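Local coordinates for ORF48 (PDB 3UH8), which probably serves as a structural component of the phage TP901-1 baseplate, the organelle of host adhesion, contributing an immunoglobulin-like N-terminal domain, at residues F45-M55 and N94-K102. Sequence-based numbering, arbitrary orientation.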
ATOM      1  N   PHE A  45       2.652 -12.975   5.429  1.00 35.94           N
ATOM      2  CA  PHE A  45       2.856 -11.982   6.475  1.00 35.17           C
ATOM      3  C   PHE A  45       1.934 -12.278   7.658  1.00 38.85           C
ATOM      4  O   PHE A  45       1.397 -11.374   8.298  1.00 38.37           O
ATOM      5  CB  PHE A  45       2.817 -10.526   5.954  1.00 36.56           C
ATOM      6  CG  PHE A  45       1.621 -10.121   5.127  1.00 37.63           C
ATOM      7  CD1 PHE A  45       0.496  -9.566   5.727  1.00 40.11           C
ATOM      8  CD2 PHE A  45       1.645 -10.223   3.742  1.00 39.33           C
ATOM      9  CE1 PHE A  45      -0.597  -9.155   4.956  1.00 41.02           C
ATOM     10  CE2 PHE A  45       0.550  -9.817   2.974  1.00 41.83           C
ATOM     11  CZ  PHE A  45      -0.564  -9.287   3.585  1.00 39.89           C
ATOM     12  N   GLU A  46       1.800 -13.592   7.963  1.00 36.45           N
ATOM     13  CA  GLU A  46       0.994 -14.143   9.059  1.00 36.23           C
ATOM     14  C   GLU A  46       1.531 -13.630  10.383  1.00 39.38           C
ATOM     15  O   GLU A  46       2.740 -13.689  10.635  1.00 39.05           O
ATOM     16  CB  GLU A  46       1.020 -15.684   9.049  1.00 37.84           C
ATOM     17  CG  GLU A  46       0.655 -16.296   7.708  1.00 49.09           C
ATOM     18  CD  GLU A  46       0.285 -17.768   7.682  1.00 69.94           C
ATOM     19  OE1 GLU A  46       0.440 -18.460   8.715  1.00 63.34           O
ATOM     20  OE2 GLU A  46      -0.136 -18.238   6.601  1.00 64.43           O
ATOM     21  N   GLY A  47       0.628 -13.090  11.191  1.00 35.53           N
ATOM     22  CA  GLY A  47       0.959 -12.503  12.481  1.00 35.22           C
ATOM     23  C   GLY A  47       1.444 -11.071  12.375  1.00 38.55           C
ATOM     24  O   GLY A  47       1.830 -10.477  13.384  1.00 38.30           O
ATOM     25  N   LEU A  48       1.434 -10.504  11.149  1.00 34.42           N
ATOM     26  CA  LEU A  48       1.851  -9.127  10.886  1.00 33.78           C
ATOM     27  C   LEU A  48       0.706  -8.300  10.320  1.00 36.54           C
ATOM     28  O   LEU A  48      -0.126  -8.810   9.563  1.00 36.63           O
ATOM     29  CB  LEU A  48       3.082  -9.050   9.958  1.00 33.66           C
ATOM     30  CG  LEU A  48       4.386  -9.711  10.434  1.00 37.98           C
ATOM     31  CD1 LEU A  48       5.435  -9.676   9.349  1.00 38.13           C
ATOM     32  CD2 LEU A  48       4.934  -9.043  11.680  1.00 40.00           C
ATOM     33  N   GLN A  49       0.676  -7.015  10.694  1.00 31.62           N
ATOM     34  CA  GLN A  49      -0.329  -6.043  10.284  1.00 30.55           C
ATOM     35  C   GLN A  49       0.238  -5.102   9.210  1.00 32.80           C
ATOM     36  O   GLN A  49       1.256  -4.449   9.457  1.00 32.18           O
ATOM     37  CB  GLN A  49      -0.822  -5.265  11.521  1.00 31.77           C
ATOM     38  CG  GLN A  49      -1.697  -4.038  11.254  1.00 42.37           C
ATOM     39  CD  GLN A  49      -3.050  -4.371  10.693  1.00 56.82           C
ATOM     40  OE1 GLN A  49      -3.685  -5.361  11.071  1.00 50.71           O
ATOM     41  NE2 GLN A  49      -3.524  -3.536   9.781  1.00 47.45           N
ATOM     42  N   PRO A  50      -0.393  -5.019   8.014  1.00 28.39           N
ATOM     43  CA  PRO A  50       0.124  -4.105   6.984  1.00 27.64           C
ATOM     44  C   PRO A  50      -0.255  -2.649   7.237  1.00 30.66           C
ATOM     45  O   PRO A  50      -1.346  -2.360   7.730  1.00 29.93           O
ATOM     46  CB  PRO A  50      -0.483  -4.635   5.682  1.00 29.40           C
ATOM     47  CG  PRO A  50      -1.643  -5.467   6.083  1.00 34.10           C
ATOM     48  CD  PRO A  50      -1.607  -5.726   7.558  1.00 29.76           C
ATOM     49  N   PHE A  51       0.661  -1.736   6.901  1.00 26.92           N
ATOM     50  CA  PHE A  51       0.472  -0.300   7.069  1.00 26.46           C
ATOM     51  C   PHE A  51       0.755   0.447   5.780  1.00 30.05           C
ATOM     52  O   PHE A  51       1.762   0.184   5.120  1.00 29.65           O
ATOM     53  CB  PHE A  51       1.365   0.235   8.199  1.00 28.11           C
ATOM     54  CG  PHE A  51       0.819   0.006   9.587  1.00 29.54           C
ATOM     55  CD1 PHE A  51       0.051   0.976  10.217  1.00 32.36           C
ATOM     56  CD2 PHE A  51       1.072  -1.178  10.265  1.00 31.72           C
ATOM     57  CE1 PHE A  51      -0.456   0.763  11.502  1.00 33.37           C
ATOM     58  CE2 PHE A  51       0.577  -1.384  11.555  1.00 34.42           C
ATOM     59  CZ  PHE A  51      -0.194  -0.418  12.160  1.00 32.37           C
ATOM     60  N   PHE A  52      -0.136   1.378   5.421  1.00 26.50           N
ATOM     61  CA  PHE A  52       0.029   2.214   4.239  1.00 26.16           C
ATOM     62  C   PHE A  52       0.847   3.431   4.656  1.00 30.95           C
ATOM     63  O   PHE A  52       0.380   4.244   5.457  1.00 30.21           O
ATOM     64  CB  PHE A  52      -1.335   2.621   3.645  1.00 27.65           C
ATOM     65  CG  PHE A  52      -1.255   3.643   2.532  1.00 28.95           C
ATOM     66  CD1 PHE A  52      -0.930   3.260   1.236  1.00 31.58           C
ATOM     67  CD2 PHE A  52      -1.495   4.988   2.782  1.00 30.77           C
ATOM     68  CE1 PHE A  52      -0.852   4.205   0.210  1.00 32.45           C
ATOM     69  CE2 PHE A  52      -1.426   5.930   1.752  1.00 33.48           C
ATOM     70  CZ  PHE A  52      -1.103   5.534   0.474  1.00 31.59           C
ATOM     71  N   CYS A  53       2.079   3.534   4.139  1.00 28.63           N
ATOM     72  CA  CYS A  53       2.968   4.644   4.454  1.00 29.24           C
ATOM     73  C   CYS A  53       3.124   5.555   3.241  1.00 34.34           C
ATOM     74  O   CYS A  53       3.852   5.221   2.305  1.00 33.75           O
ATOM     75  CB  CYS A  53       4.314   4.142   4.972  1.00 29.66           C
ATOM     76  SG  CYS A  53       4.202   3.073   6.431  1.00 33.64           S
ATOM     77  N   LEU A  54       2.386   6.677   3.239  1.00 32.12           N
ATOM     78  CA  LEU A  54       2.451   7.668   2.169  1.00 32.54           C
ATOM     79  C   LEU A  54       3.644   8.561   2.439  1.00 38.30           C
ATOM     80  O   LEU A  54       3.810   9.057   3.564  1.00 38.42           O
ATOM     81  CB  LEU A  54       1.151   8.494   2.052  1.00 32.46           C
ATOM     82  CG  LEU A  54       1.166   9.704   1.086  1.00 36.77           C
ATOM     83  CD1 LEU A  54       1.186   9.272  -0.382  1.00 36.75           C
ATOM     84  CD2 LEU A  54       0.004  10.620   1.350  1.00 38.50           C
ATOM     85  N   MET A  55       4.492   8.796   1.441  1.00 36.08           N
ATOM     86  CA  MET A  55       5.662   9.613   1.633  1.00 36.42           C
ATOM     87  C   MET A  55       5.444  11.104   1.370  1.00 41.54           C
ATOM     88  O   MET A  55       4.745  11.478   0.429  1.00 40.55           O
ATOM     89  CB  MET A  55       6.831   9.059   0.829  1.00 38.84           C
ATOM     90  CG  MET A  55       7.463   7.838   1.462  1.00 42.54           C
ATOM     91  SD  MET A  55       8.859   7.186   0.535  1.00 46.85           S
ATOM     92  CE  MET A  55      10.136   8.361   0.989  1.00 43.58           C
ATOM     93  N   ASN A  94       2.199  10.470  -6.678  1.00 25.58           N
ATOM     94  CA  ASN A  94       2.406  10.137  -5.272  1.00 25.03           C
ATOM     95  C   ASN A  94       3.324   8.932  -5.131  1.00 28.36           C
ATOM     96  O   ASN A  94       3.316   8.049  -5.990  1.00 27.91           O
ATOM     97  CB  ASN A  94       1.072   9.850  -4.596  1.00 24.45           C
ATOM     98  CG  ASN A  94       0.222  11.068  -4.356  1.00 40.31           C
ATOM     99  OD1 ASN A  94       0.176  11.605  -3.248  1.00 32.20           O
ATOM    100  ND2 ASN A  94      -0.489  11.518  -5.380  1.00 31.03           N
ATOM    101  N   GLU A  95       4.100   8.892  -4.039  1.00 24.47           N
ATOM    102  CA  GLU A  95       5.022   7.803  -3.726  1.00 24.13           C
ATOM    103  C   GLU A  95       4.661   7.227  -2.358  1.00 27.87           C
ATOM    104  O   GLU A  95       4.524   7.981  -1.391  1.00 27.39           O
ATOM    105  CB  GLU A  95       6.478   8.302  -3.758  1.00 25.45           C
ATOM    106  CG  GLU A  95       7.517   7.214  -3.520  1.00 36.15           C
ATOM    107  CD  GLU A  95       8.965   7.580  -3.793  1.00 53.09           C
ATOM    108  OE1 GLU A  95       9.845   6.734  -3.512  1.00 45.30           O
ATOM    109  OE2 GLU A  95       9.225   8.693  -4.307  1.00 46.56           O
ATOM    110  N   ALA A  96       4.485   5.895  -2.286  1.00 24.68           N
ATOM    111  CA  ALA A  96       4.117   5.193  -1.052  1.00 24.44           C
ATOM    112  C   ALA A  96       4.733   3.795  -0.960  1.00 28.02           C
ATOM    113  O   ALA A  96       5.315   3.314  -1.932  1.00 27.39           O
ATOM    114  CB  ALA A  96       2.599   5.109  -0.934  1.00 25.16           C
ATOM    115  N   TYR A  97       4.607   3.152   0.220  1.00 24.47           N
ATOM    116  CA  TYR A  97       5.094   1.796   0.489  1.00 24.05           C
ATOM    117  C   TYR A  97       4.277   1.116   1.601  1.00 27.50           C
ATOM    118  O   TYR A  97       3.638   1.800   2.401  1.00 26.75           O
ATOM    119  CB  TYR A  97       6.612   1.788   0.795  1.00 24.98           C
ATOM    120  CG  TYR A  97       6.994   2.234   2.191  1.00 26.26           C
ATOM    121  CD1 TYR A  97       7.214   1.304   3.205  1.00 28.05           C
ATOM    122  CD2 TYR A  97       7.190   3.581   2.487  1.00 26.88           C
ATOM    123  CE1 TYR A  97       7.581   1.706   4.488  1.00 28.51           C
ATOM    124  CE2 TYR A  97       7.578   3.993   3.763  1.00 27.74           C
ATOM    125  CZ  TYR A  97       7.760   3.051   4.763  1.00 35.20           C
ATOM    126  OH  TYR A  97       8.122   3.426   6.029  1.00 36.09           O
ATOM    127  N   PHE A  98       4.316  -0.227   1.654  1.00 24.23           N
ATOM    128  CA  PHE A  98       3.622  -0.998   2.682  1.00 23.92           C
ATOM    129  C   PHE A  98       4.601  -1.564   3.697  1.00 28.53           C
ATOM    130  O   PHE A  98       5.568  -2.221   3.316  1.00 28.05           O
ATOM    131  CB  PHE A  98       2.745  -2.104   2.076  1.00 25.50           C
ATOM    132  CG  PHE A  98       1.527  -1.583   1.353  1.00 26.64           C
ATOM    133  CD1 PHE A  98       0.405  -1.163   2.062  1.00 29.39           C
ATOM    134  CD2 PHE A  98       1.504  -1.494  -0.028  1.00 28.49           C
ATOM    135  CE1 PHE A  98      -0.712  -0.655   1.394  1.00 30.32           C
ATOM    136  CE2 PHE A  98       0.381  -0.999  -0.698  1.00 31.22           C
ATOM    137  CZ  PHE A  98      -0.720  -0.581   0.019  1.00 29.30           C
ATOM    138  N   SER A  99       4.355  -1.288   4.985  1.00 26.18           N
ATOM    139  CA  SER A  99       5.166  -1.743   6.112  1.00 26.56           C
ATOM    140  C   SER A  99       4.368  -2.764   6.927  1.00 31.88           C
ATOM    141  O   SER A  99       3.204  -2.519   7.247  1.00 31.67           O
ATOM    142  CB  SER A  99       5.578  -0.555   6.975  1.00 30.03           C
ATOM    143  OG  SER A  99       6.183  -0.960   8.192  1.00 37.88           O
ATOM    144  N   PHE A 100       4.990  -3.910   7.242  1.00 29.31           N
ATOM    145  CA  PHE A 100       4.356  -5.005   7.982  1.00 29.36           C
ATOM    146  C   PHE A 100       4.899  -5.033   9.395  1.00 35.39           C
ATOM    147  O   PHE A 100       6.111  -5.143   9.592  1.00 35.11           O
ATOM    148  CB  PHE A 100       4.534  -6.339   7.237  1.00 30.89           C
ATOM    149  CG  PHE A 100       3.969  -6.303   5.832  1.00 32.20           C
ATOM    150  CD1 PHE A 100       4.717  -5.794   4.775  1.00 34.89           C
ATOM    151  CD2 PHE A 100       2.674  -6.735   5.575  1.00 34.00           C
ATOM    152  CE1 PHE A 100       4.184  -5.732   3.487  1.00 35.63           C
ATOM    153  CE2 PHE A 100       2.145  -6.681   4.281  1.00 36.72           C
ATOM    154  CZ  PHE A 100       2.901  -6.168   3.250  1.00 34.89           C
ATOM    155  N   ARG A 101       4.001  -4.837  10.379  1.00 33.66           N
ATOM    156  CA  ARG A 101       4.375  -4.682  11.784  1.00 34.18           C
ATOM    157  C   ARG A 101       3.664  -5.599  12.776  1.00 41.21           C
ATOM    158  O   ARG A 101       2.549  -6.059  12.525  1.00 40.64           O
ATOM    159  CB  ARG A 101       4.194  -3.205  12.214  1.00 32.92           C
ATOM    160  CG  ARG A 101       4.600  -2.198  11.139  1.00 39.35           C
ATOM    161  CD  ARG A 101       4.500  -0.746  11.537  1.00 43.34           C
ATOM    162  NE  ARG A 101       4.983   0.096  10.444  1.00 44.48           N
ATOM    163  CZ  ARG A 101       4.942   1.424  10.429  1.00 53.13           C
ATOM    164  NH1 ARG A 101       4.430   2.088  11.458  1.00 38.28           N
ATOM    165  NH2 ARG A 101       5.407   2.098   9.386  1.00 37.85           N
ATOM    166  N   LYS A 102       4.319  -5.835  13.930  1.00 40.31           N
ATOM    167  CA  LYS A 102       3.781  -6.602  15.055  1.00 41.23           C
ATOM    168  C   LYS A 102       3.929  -5.801  16.359  1.00 47.26           C
ATOM    169  O   LYS A 102       4.886  -5.034  16.506  1.00 46.96           O
ATOM    170  CB  LYS A 102       4.382  -8.024  15.120  1.00 44.19           C
ATOM    171  CG  LYS A 102       5.421  -8.287  16.201  1.00 61.64           C
ATOM    172  CD  LYS A 102       6.446  -9.287  15.716  1.00 73.75           C
ATOM    173  CE  LYS A 102       6.582 -10.472  16.627  1.00 87.26           C
ATOM    174  NZ  LYS A 102       7.752 -11.303  16.243  1.00 97.92           N
TER
HETATM  175  O   HOH W   1       4.342  11.231  -2.217  1.00 33.90           O
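With chi1 at -80° the ring of Phe51 swings anti to its own carbonyl carbon, and Arg101, extended from CG to NE, runs across it at about a right angle. Phe51 CD2 lies 3.7 Å from Arg101 CD, and the guanidinium, tilted 22° from the ring plane, makes an off-centre cation-pi contact. Ser99 OG fixes the rotation of this group: Arg101 NE donates to it in the guanidinium plane at 2.8 Å, nearly straight. Glu110 also bonds Ser99 OG, while Glu66 forms a salt bridge with Arg101 NH2 and probably offsets part of its charge. Farther along the side that carries Phe51 and Arg101, Cys53 CB lies over one face of the Tyr97 ring in a CH-pi contact, 3.5 Å from Tyr97 CE2, with the sulfur oblique to the ring.

The opposite face, with Pro50 and Phe52 against Phe98, Phe100 and Ala96, is largely apolar. Phe100 CE2 sits over the centre of the Phe45 ring, 3.4 Å above its plane, the two planes turned by 47°, and the same atom meets Pro50 CB at 3.6 Å. Phe98 CE1 approaches the edge of the Phe52 ring, whose CE1 touches Ala96 CB. Tyr81 and Phe112 stack on Phe52 and Phe100 respectively, extending the aromatic packing beyond the two strands.

Seven backbone hydrogen bonds join the two segments between Gln49 and Met55; a water bridges Met55 O and Glu95 N beyond them. The type II turn from Phe45 to Leu48 leads into this antiparallel ladder, which pairs strands 49-54 and 92-103, with an aromatic core on one face, in the immunoglobulin-like beta fold of the BppU N-terminal domain.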